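Long-range contacts in autophagy-related protein 9 (Schizosaccharomyces pombe, PDB 7D0I), which scrambles phospholipids between the two membrane leaflets as a homotrimer with a central pore, supplying membrane for the growing autophagosome: residues I358-L363 and F622-S627; T372-W377 and L615-L620; S491-F496 and F563-A568. The protein carries 1 engineered substitution. All blocks are in the same frame, centred on the assembly; numbering follows the deposited sequence.

Interaction 1: I358-L363 and F622-S627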
# COMPACT_ATOMS: atom_id res chain seq x y z
N ILE A 358 0.86 -36.64 23.63
CA ILE A 358 0.23 -37.11 24.86
C ILE A 358 -0.01 -38.61 24.78
O ILE A 358 0.11 -39.33 25.78
CB ILE A 358 -1.08 -36.35 25.12
CG1 ILE A 358 -0.86 -34.85 24.97
CG2 ILE A 358 -1.60 -36.67 26.49
CD1 ILE A 358 -0.03 -34.25 26.05
N ILE A 359 -0.36 -39.10 23.60
CA ILE A 359 -0.58 -40.52 23.36
C ILE A 359 0.51 -41.01 22.42
O ILE A 359 0.89 -40.31 21.48
CB ILE A 359 -1.99 -40.78 22.80
CG1 ILE A 359 -2.31 -42.26 22.80
CG2 ILE A 359 -2.14 -40.22 21.41
CD1 ILE A 359 -3.75 -42.54 22.48
N ASN A 360 1.04 -42.20 22.71
CA ASN A 360 2.18 -42.72 21.98
C ASN A 360 1.69 -43.68 20.90
O ASN A 360 1.21 -44.77 21.20
CB ASN A 360 3.14 -43.43 22.93
CG ASN A 360 4.38 -43.92 22.24
OD1 ASN A 360 4.81 -43.35 21.25
ND2 ASN A 360 4.97 -44.98 22.77
N ILE A 361 1.83 -43.27 19.64
CA ILE A 361 1.45 -44.10 18.51
C ILE A 361 2.67 -44.67 17.80
O ILE A 361 2.60 -45.00 16.62
CB ILE A 361 0.54 -43.34 17.53
CG1 ILE A 361 1.21 -42.04 17.10
CG2 ILE A 361 -0.81 -43.07 18.15
CD1 ILE A 361 0.44 -41.28 16.09
N GLU A 362 3.80 -44.76 18.50
CA GLU A 362 5.03 -45.27 17.91
C GLU A 362 5.16 -46.75 18.22
O GLU A 362 5.06 -47.16 19.38
CB GLU A 362 6.23 -44.51 18.45
CG GLU A 362 7.53 -44.87 17.77
CD GLU A 362 8.58 -43.80 17.94
OE1 GLU A 362 8.40 -42.93 18.81
OE2 GLU A 362 9.58 -43.83 17.19
N LEU A 363 5.37 -47.56 17.19
CA LEU A 363 5.44 -48.99 17.38
C LEU A 363 6.64 -49.35 18.25
O LEU A 363 7.69 -48.71 18.14
CB LEU A 363 5.53 -49.70 16.04
CG LEU A 363 4.26 -49.57 15.20
CD1 LEU A 363 4.49 -50.13 13.81
CD2 LEU A 363 3.12 -50.29 15.88
N PHE A 622 -2.45 -52.79 23.26
CA PHE A 622 -2.04 -53.66 24.35
C PHE A 622 -0.80 -53.17 25.09
O PHE A 622 -0.69 -53.41 26.29
CB PHE A 622 -1.76 -55.07 23.84
CG PHE A 622 -2.99 -55.89 23.61
CD1 PHE A 622 -4.05 -55.82 24.49
CD2 PHE A 622 -3.09 -56.73 22.52
CE1 PHE A 622 -5.18 -56.57 24.28
CE2 PHE A 622 -4.22 -57.48 22.31
CZ PHE A 622 -5.27 -57.40 23.19
N PHE A 623 0.12 -52.49 24.42
CA PHE A 623 1.41 -52.24 25.05
C PHE A 623 1.75 -50.76 25.19
O PHE A 623 2.31 -50.37 26.21
CB PHE A 623 2.51 -52.96 24.27
CG PHE A 623 2.27 -54.43 24.13
CD1 PHE A 623 1.89 -54.97 22.92
CD2 PHE A 623 2.40 -55.27 25.22
CE1 PHE A 623 1.66 -56.32 22.79
CE2 PHE A 623 2.18 -56.62 25.10
CZ PHE A 623 1.80 -57.15 23.88
N THR A 624 1.46 -49.93 24.19
CA THR A 624 1.83 -48.53 24.29
C THR A 624 0.71 -47.64 24.81
O THR A 624 0.98 -46.63 25.46
CB THR A 624 2.28 -47.99 22.93
OG1 THR A 624 1.14 -47.84 22.08
CG2 THR A 624 3.26 -48.94 22.29
N PHE A 625 -0.55 -47.99 24.53
CA PHE A 625 -1.65 -47.12 24.96
C PHE A 625 -1.91 -47.20 26.45
O PHE A 625 -2.08 -46.15 27.08
CB PHE A 625 -2.91 -47.43 24.15
CG PHE A 625 -2.94 -46.78 22.80
CD1 PHE A 625 -1.91 -45.97 22.38
CD2 PHE A 625 -4.01 -46.98 21.95
CE1 PHE A 625 -1.95 -45.38 21.15
CE2 PHE A 625 -4.04 -46.39 20.72
CZ PHE A 625 -3.01 -45.59 20.32
N PRO A 626 -1.99 -48.38 27.08
CA PRO A 626 -2.24 -48.39 28.53
C PRO A 626 -1.19 -47.63 29.32
O PRO A 626 -1.55 -46.88 30.24
CB PRO A 626 -2.23 -49.88 28.87
CG PRO A 626 -2.67 -50.53 27.63
CD PRO A 626 -2.01 -49.75 26.54
N SER A 627 0.08 -47.78 28.98
CA SER A 627 1.13 -47.04 29.67
C SER A 627 0.95 -45.54 29.56
O SER A 627 1.49 -44.80 30.38
CB SER A 627 2.50 -47.43 29.12
OG SER A 627 2.67 -46.94 27.80
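Aliphatic carbons of I359 meet the aromatic ring of F625, and this apolar group joins the loop that follows helix 345-355 to the C-terminal part of helix 603-624. I359 has its CG1 anti to the backbone N (chi1 -169°) and an extended chain beyond, which carries CD1 over one face of the ring. CD1 lies 3.8 Å from the centroid of the F625 ring and 20° off its normal, the geometry of a CH-pi contact, although it is displaced toward the rim. I361 approaches differently: its CG2 sits at the ring edge, in plane, 4.0 Å from CE1 of F625.

The polar part has one hydrogen bond across the segments. T624 OG1 donates to the carbonyl O of N360 over 3.2 Å, and the C=O...donor angle of 158° places the hydroxyl nearly in line with that carbonyl, tilted modestly from its plane. T624 OG1 is also weakly bonded to L620 O. The same N360 O also faces the edge of the F625 ring. Within the loop, N360 forms an Asx turn: its OD1 accepts from the backbone N of E362 at 3.3 Å, with the donor above the amide plane. This bond ties the N360 side chain to the turn, while its ND2 lies 4.0 Å from T624 CB. Within 622-627, S627 OG donates to T624 O at 2.9 Å, from above the carbonyl plane.

A serine in place of F625 would probably leave the I359 and I361 methyls without their aromatic partner and open a gap between loop and helix end. F415 of helix 412-425 also meets the F625 ring, while I632 of helix 629-638 touches I359.

Interaction 2: T372-W377 and L615-L620. With LMN (Lauryl Maltose Neopentyl Glycol), chain G.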
# COMPACT_ATOMS: atom_id res chain seq x y z
N THR A 372 -3.32 -45.23 11.36
CA THR A 372 -4.25 -45.76 10.38
C THR A 372 -5.63 -45.17 10.62
O THR A 372 -5.83 -44.30 11.47
CB THR A 372 -4.28 -47.28 10.47
OG1 THR A 372 -2.99 -47.74 10.89
CG2 THR A 372 -4.59 -47.89 9.13
N HIS A 373 -6.62 -45.63 9.85
CA HIS A 373 -7.99 -45.25 10.15
C HIS A 373 -8.56 -46.09 11.28
O HIS A 373 -9.38 -45.59 12.06
CB HIS A 373 -8.87 -45.34 8.90
CG HIS A 373 -8.80 -46.66 8.20
ND1 HIS A 373 -7.93 -46.90 7.15
CD2 HIS A 373 -9.47 -47.82 8.41
CE1 HIS A 373 -8.09 -48.15 6.74
NE2 HIS A 373 -9.01 -48.73 7.49
N THR A 374 -8.12 -47.34 11.41
CA THR A 374 -8.55 -48.14 12.55
C THR A 374 -7.94 -47.64 13.84
O THR A 374 -8.56 -47.74 14.90
CB THR A 374 -8.20 -49.60 12.34
OG1 THR A 374 -6.78 -49.73 12.23
CG2 THR A 374 -8.85 -50.13 11.09
N THR A 375 -6.72 -47.10 13.79
CA THR A 375 -6.13 -46.51 14.99
C THR A 375 -6.99 -45.39 15.52
O THR A 375 -7.27 -45.31 16.72
CB THR A 375 -4.72 -45.99 14.69
OG1 THR A 375 -4.06 -46.87 13.78
CG2 THR A 375 -3.92 -45.92 15.97
N GLU A 376 -7.45 -44.50 14.63
CA GLU A 376 -8.24 -43.38 15.11
C GLU A 376 -9.67 -43.79 15.43
O GLU A 376 -10.29 -43.18 16.31
CB GLU A 376 -8.20 -42.23 14.10
CG GLU A 376 -9.10 -42.38 12.93
CD GLU A 376 -8.83 -41.35 11.87
OE1 GLU A 376 -7.66 -40.97 11.69
OE2 GLU A 376 -9.79 -40.91 11.20
N TRP A 377 -10.19 -44.83 14.79
CA TRP A 377 -11.46 -45.38 15.25
C TRP A 377 -11.35 -45.91 16.67
O TRP A 377 -12.23 -45.67 17.50
CB TRP A 377 -11.93 -46.50 14.32
CG TRP A 377 -12.27 -46.07 12.94
CD1 TRP A 377 -12.35 -44.79 12.47
CD2 TRP A 377 -12.59 -46.92 11.84
NE1 TRP A 377 -12.69 -44.80 11.15
CE2 TRP A 377 -12.85 -46.09 10.73
CE3 TRP A 377 -12.68 -48.31 11.68
CZ2 TRP A 377 -13.19 -46.60 9.49
CZ3 TRP A 377 -13.02 -48.81 10.45
CH2 TRP A 377 -13.27 -47.96 9.37
N LEU A 615 -3.17 -54.42 11.22
CA LEU A 615 -2.67 -55.57 11.96
C LEU A 615 -1.94 -55.15 13.22
O LEU A 615 -2.07 -55.81 14.26
CB LEU A 615 -1.74 -56.39 11.07
CG LEU A 615 -2.37 -57.04 9.84
CD1 LEU A 615 -1.32 -57.78 9.04
CD2 LEU A 615 -3.48 -57.97 10.26
N LEU A 616 -1.18 -54.07 13.17
CA LEU A 616 -0.34 -53.69 14.30
C LEU A 616 -1.03 -52.78 15.31
O LEU A 616 -0.40 -52.41 16.30
CB LEU A 616 0.93 -53.01 13.79
CG LEU A 616 1.88 -53.96 13.06
CD1 LEU A 616 3.18 -53.27 12.72
CD2 LEU A 616 2.13 -55.19 13.90
N THR A 617 -2.29 -52.40 15.09
CA THR A 617 -2.95 -51.57 16.09
C THR A 617 -3.23 -52.30 17.40
O THR A 617 -3.21 -51.65 18.45
CB THR A 617 -4.26 -50.99 15.55
OG1 THR A 617 -4.97 -51.97 14.80
CG2 THR A 617 -3.98 -49.80 14.68
N PRO A 618 -3.52 -53.60 17.41
CA PRO A 618 -3.59 -54.29 18.70
C PRO A 618 -2.30 -54.22 19.49
O PRO A 618 -2.35 -54.21 20.73
CB PRO A 618 -3.94 -55.73 18.30
CG PRO A 618 -4.76 -55.55 17.10
CD PRO A 618 -4.10 -54.44 16.35
N VAL A 619 -1.15 -54.16 18.83
CA VAL A 619 0.10 -53.96 19.54
C VAL A 619 0.06 -52.65 20.33
O VAL A 619 0.43 -52.60 21.51
CB VAL A 619 1.29 -53.99 18.57
CG1 VAL A 619 2.52 -53.41 19.22
CG2 VAL A 619 1.55 -55.40 18.12
N LEU A 620 -0.42 -51.58 19.69
CA LEU A 620 -0.58 -50.32 20.39
C LEU A 620 -1.58 -50.44 21.53
O LEU A 620 -1.29 -50.09 22.67
CB LEU A 620 -1.03 -49.23 19.41
CG LEU A 620 -0.05 -48.80 18.32
CD1 LEU A 620 -0.69 -47.75 17.46
CD2 LEU A 620 1.21 -48.26 18.94
C1 LMN G . -16.17 -43.07 10.36
O1 LMN G . -16.73 -44.23 10.61
C2 LMN G . -16.91 -42.32 9.23
O2 LMN G . -18.28 -42.19 9.59
C3 LMN G . -16.32 -40.96 9.05
O3 LMN G . -17.03 -40.30 7.95
C4 LMN G . -14.88 -40.99 8.75
O4 LMN G . -14.35 -39.60 8.92
C5 LMN G . -14.09 -41.90 9.64
O5 LMN G . -14.72 -43.22 9.85
C6 LMN G . -12.69 -42.11 9.05
O6 LMN G . -12.76 -42.05 7.64
CAA LMN G . -15.35 -56.60 10.28
CAB LMN G . -13.15 -53.96 14.48
OAI LMN G . -10.01 -37.89 5.51
OAJ LMN G . -10.89 -37.44 10.26
OAL LMN G . -17.54 -39.15 16.44
OAN LMN G . -13.20 -41.11 14.50
OAP LMN G . -14.84 -42.79 15.38
OAQ LMN G . -12.84 -36.53 4.65
OAR LMN G . -12.17 -35.19 11.32
OAS LMN G . -15.50 -36.61 5.42
OAT LMN G . -14.95 -35.50 10.29
OAU LMN G . -15.28 -37.21 8.58
OAV LMN G . -15.62 -36.88 13.36
CAW LMN G . -16.25 -55.39 9.96
CAX LMN G . -12.70 -52.55 14.04
CAY LMN G . -15.37 -54.11 9.90
CAZ LMN G . -12.46 -51.70 15.30
CBA LMN G . -15.99 -53.01 10.79
CBB LMN G . -13.50 -50.54 15.38
CBC LMN G . -14.88 -51.99 11.18
CBD LMN G . -13.69 -50.16 16.87
CBE LMN G . -15.44 -50.97 12.21
CBF LMN G . -15.03 -49.40 17.06
CBG LMN G . -16.85 -50.47 11.74
CBH LMN G . -15.23 -48.43 15.86
CBI LMN G . -17.27 -49.25 12.63
CBJ LMN G . -16.65 -47.77 15.99
CBK LMN G . -16.75 -47.93 11.97
CBL LMN G . -16.63 -46.39 15.25
CBM LMN G . -11.13 -38.69 5.82
CBN LMN G . -11.30 -38.20 11.37
CBP LMN G . -16.31 -39.18 15.74
CBQ LMN G . -17.70 -46.75 12.37
CBR LMN G . -15.85 -45.92 13.95
CBS LMN G . -15.98 -45.03 11.53
CBT LMN G . -17.81 -44.31 13.27
OBV LMN G . -17.21 -43.52 14.31
OBX LMN G . -17.09 -41.25 14.75
OBY LMN G . -12.59 -38.59 7.76
OBZ LMN G . -13.29 -38.43 12.74
OCB LMN G . -15.38 -39.51 12.33
CCC LMN G . -12.14 -37.86 6.56
CCD LMN G . -12.33 -37.45 12.17
CCF LMN G . -16.48 -39.93 14.45
CCH LMN G . -14.38 -41.23 13.64
CCJ LMN G . -16.63 -42.32 13.88
CCL LMN G . -15.13 -42.46 14.01
CCM LMN G . -16.84 -45.49 12.79
CCN LMN G . -13.29 -37.51 5.61
CCO LMN G . -12.96 -36.39 11.24
CCQ LMN G . -15.13 -39.95 13.71
CCR LMN G . -14.00 -39.05 7.70
CCS LMN G . -14.53 -38.49 11.93
CCT LMN G . -14.44 -36.96 6.36
CCU LMN G . -14.38 -36.03 11.53
CCV LMN G . -14.98 -37.92 7.36
CCW LMN G . -15.24 -37.14 12.00
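T375 and T617 face each other through their first torsions: T375 turns OG1 anti to its own carbonyl carbon, whereas T617 has OG1 between the backbone N and the carbonyl carbon (chi1 41°), which leaves CG2 anti to the carbonyl carbon and directed at helix 373-382. The T617 methyl thereby reaches T375 OG1 and lies 3.7 Å from T374 OG1. One turn further along helix 603-624, L620 CD1 meets T375 CG2 at 4.0 Å, the two side chains crossing at about a right angle. No hydrogen bond bridges the segments; T617 OG1 is weakly bonded to I614 O and G613 O of its own helix, and T375 OG1 accepts a weak bond from T372 N.

Beyond these threonines, H373, E376 and W377 line pockets for bound lauryl maltose neopentyl glycol, a detergent. W377 NE1 gives its O5 a weak hydrogen bond of 2.9 Å, with an N-H...acceptor angle of 125°, and detergent carbon CBS lies over one indole face while H373 O lies over the other.

The axes of 373-377 and 615-620 approach to 9.5 Å, at a signed crossing angle of -37°. H373 ND1 is bonded to E610 of helix 603-624, which is kinked at P618, and P618 packs on helix 412-425.

Interaction 3: S491-F496 and F563-A568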
# COMPACT_ATOMS: atom_id res chain seq x y z
N SER A 491 11.05 -32.38 -6.67
CA SER A 491 11.81 -32.55 -7.90
C SER A 491 13.00 -31.62 -8.00
O SER A 491 13.77 -31.71 -8.96
CB SER A 491 10.91 -32.35 -9.11
OG SER A 491 10.62 -30.98 -9.29
N GLN A 492 13.18 -30.72 -7.04
CA GLN A 492 14.26 -29.74 -7.09
C GLN A 492 15.59 -30.30 -6.61
O GLN A 492 16.51 -29.52 -6.36
CB GLN A 492 13.91 -28.52 -6.24
CG GLN A 492 12.60 -27.88 -6.60
CD GLN A 492 12.60 -27.31 -7.98
OE1 GLN A 492 12.96 -26.16 -8.18
NE2 GLN A 492 12.17 -28.10 -8.95
N PHE A 493 15.72 -31.62 -6.48
CA PHE A 493 16.93 -32.25 -5.95
C PHE A 493 17.45 -33.27 -6.95
O PHE A 493 17.37 -34.48 -6.71
CB PHE A 493 16.66 -32.89 -4.60
CG PHE A 493 16.33 -31.91 -3.53
CD1 PHE A 493 17.28 -31.51 -2.63
CD2 PHE A 493 15.06 -31.38 -3.43
CE1 PHE A 493 16.97 -30.60 -1.65
CE2 PHE A 493 14.76 -30.47 -2.46
CZ PHE A 493 15.71 -30.09 -1.57
N PRO A 494 18.00 -32.82 -8.07
CA PRO A 494 18.52 -33.76 -9.07
C PRO A 494 19.91 -34.25 -8.67
O PRO A 494 20.56 -33.72 -7.77
CB PRO A 494 18.57 -32.91 -10.33
CG PRO A 494 18.87 -31.56 -9.83
CD PRO A 494 18.19 -31.43 -8.49
N ASP A 495 20.35 -35.30 -9.36
CA ASP A 495 21.65 -35.91 -9.12
C ASP A 495 22.58 -35.47 -10.23
O ASP A 495 22.60 -36.05 -11.32
CB ASP A 495 21.53 -37.42 -9.05
CG ASP A 495 22.72 -38.07 -8.39
OD1 ASP A 495 23.59 -37.32 -7.89
OD2 ASP A 495 22.80 -39.31 -8.37
N PHE A 496 23.38 -34.43 -9.96
CA PHE A 496 24.21 -33.85 -11.01
C PHE A 496 25.29 -34.82 -11.48
O PHE A 496 25.59 -34.88 -12.68
CB PHE A 496 24.83 -32.55 -10.52
CG PHE A 496 23.83 -31.47 -10.27
CD1 PHE A 496 23.06 -30.97 -11.31
CD2 PHE A 496 23.65 -30.95 -9.01
CE1 PHE A 496 22.14 -29.98 -11.09
CE2 PHE A 496 22.73 -29.95 -8.78
CZ PHE A 496 21.97 -29.47 -9.82
N PHE A 563 16.76 -24.68 -10.64
CA PHE A 563 16.41 -25.43 -9.44
C PHE A 563 16.56 -24.54 -8.22
O PHE A 563 17.63 -23.97 -7.99
CB PHE A 563 17.30 -26.66 -9.31
CG PHE A 563 17.13 -27.64 -10.42
CD1 PHE A 563 15.88 -28.06 -10.80
CD2 PHE A 563 18.22 -28.12 -11.10
CE1 PHE A 563 15.72 -28.95 -11.83
CE2 PHE A 563 18.07 -29.02 -12.13
CZ PHE A 563 16.81 -29.43 -12.50
N ALA A 564 15.49 -24.42 -7.44
CA ALA A 564 15.49 -23.60 -6.24
C ALA A 564 14.66 -24.30 -5.18
O ALA A 564 13.46 -24.04 -5.04
CB ALA A 564 14.95 -22.20 -6.52
N PRO A 565 15.27 -25.19 -4.40
CA PRO A 565 14.49 -25.94 -3.41
C PRO A 565 13.90 -25.10 -2.30
O PRO A 565 12.82 -25.44 -1.80
CB PRO A 565 15.51 -26.95 -2.87
CG PRO A 565 16.83 -26.39 -3.20
CD PRO A 565 16.66 -25.66 -4.48
N GLU A 566 14.55 -24.01 -1.90
CA GLU A 566 14.06 -23.27 -0.74
C GLU A 566 12.76 -22.54 -1.04
O GLU A 566 11.84 -22.52 -0.21
CB GLU A 566 15.11 -22.28 -0.25
CG GLU A 566 14.84 -21.78 1.15
CD GLU A 566 15.08 -20.29 1.30
OE1 GLU A 566 15.30 -19.62 0.27
OE2 GLU A 566 15.05 -19.80 2.44
N LYS A 567 12.64 -21.92 -2.22
CA LYS A 567 11.40 -21.22 -2.51
C LYS A 567 10.28 -22.19 -2.88
O LYS A 567 9.11 -21.90 -2.63
CB LYS A 567 11.60 -20.18 -3.60
CG LYS A 567 12.20 -20.70 -4.87
CD LYS A 567 12.31 -19.59 -5.90
CE LYS A 567 10.94 -19.08 -6.32
NZ LYS A 567 10.11 -20.14 -6.96
N ALA A 568 10.62 -23.35 -3.44
CA ALA A 568 9.63 -24.40 -3.60
C ALA A 568 9.11 -24.86 -2.25
O ALA A 568 7.90 -25.06 -2.07
CB ALA A 568 10.22 -25.57 -4.38
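The N-terminal end of helix 565-576 meets the loop leading into helix 496-520 through Q492, whose side-chain amide reaches the residue at the helix N-cap position. A564 N donates to Q492 OE1 at 3.2 Å, and the N-H...acceptor angle of 174° shows a straight bond, although the donor is tilted 33° from the amide's carbonyl plane. Q492 achieves this with a chain bent at chi2 (-65°), which leaves CB beside P565 CA and CG 4.0 Å from the methyl CB of A568, one turn into the helix. The Q492 amide stands nearly upright to the F563 ring, with NE2 at the ring edge.

Rings also meet across the contact, as the loop chain passes the residues just before and at the helix start. P494 CG lies 3.9 Å from the centroid of the F563 ring, over its face, in a CH-pi contact. F493 brings CZ to 3.4 Å from P565 CB, and F496 CZ comes within 4.2 Å of F563 CD2. This corner also borders a neighbouring subunit: F493 and P565 both touch T299 of that subunit, and the F496 ring makes a cation-pi contact with its K197.

Interactions 1 and 2 are successive parts of one seam along helix 603-624, with centres 11 Å apart. They touch directly: F625 N lies 2.9 Å from L620 O, a probable hydrogen bond, and L363 CD1 packs 3.6 Å from L616 CD1. Together they join helix 373-382 and the preceding loop to helix 603-624, which is inferred to be intramembrane. Interaction 2 adjoins the detergent pockets through H373, E376 and W377, whereas the F625 side chain of interaction 1 stays about 11 Å from a bound detergent. Interaction 3 stands apart, its centre 38 Å from that of interaction 1 and 36 Å from that of interaction 2, and it borders a neighbouring subunit instead.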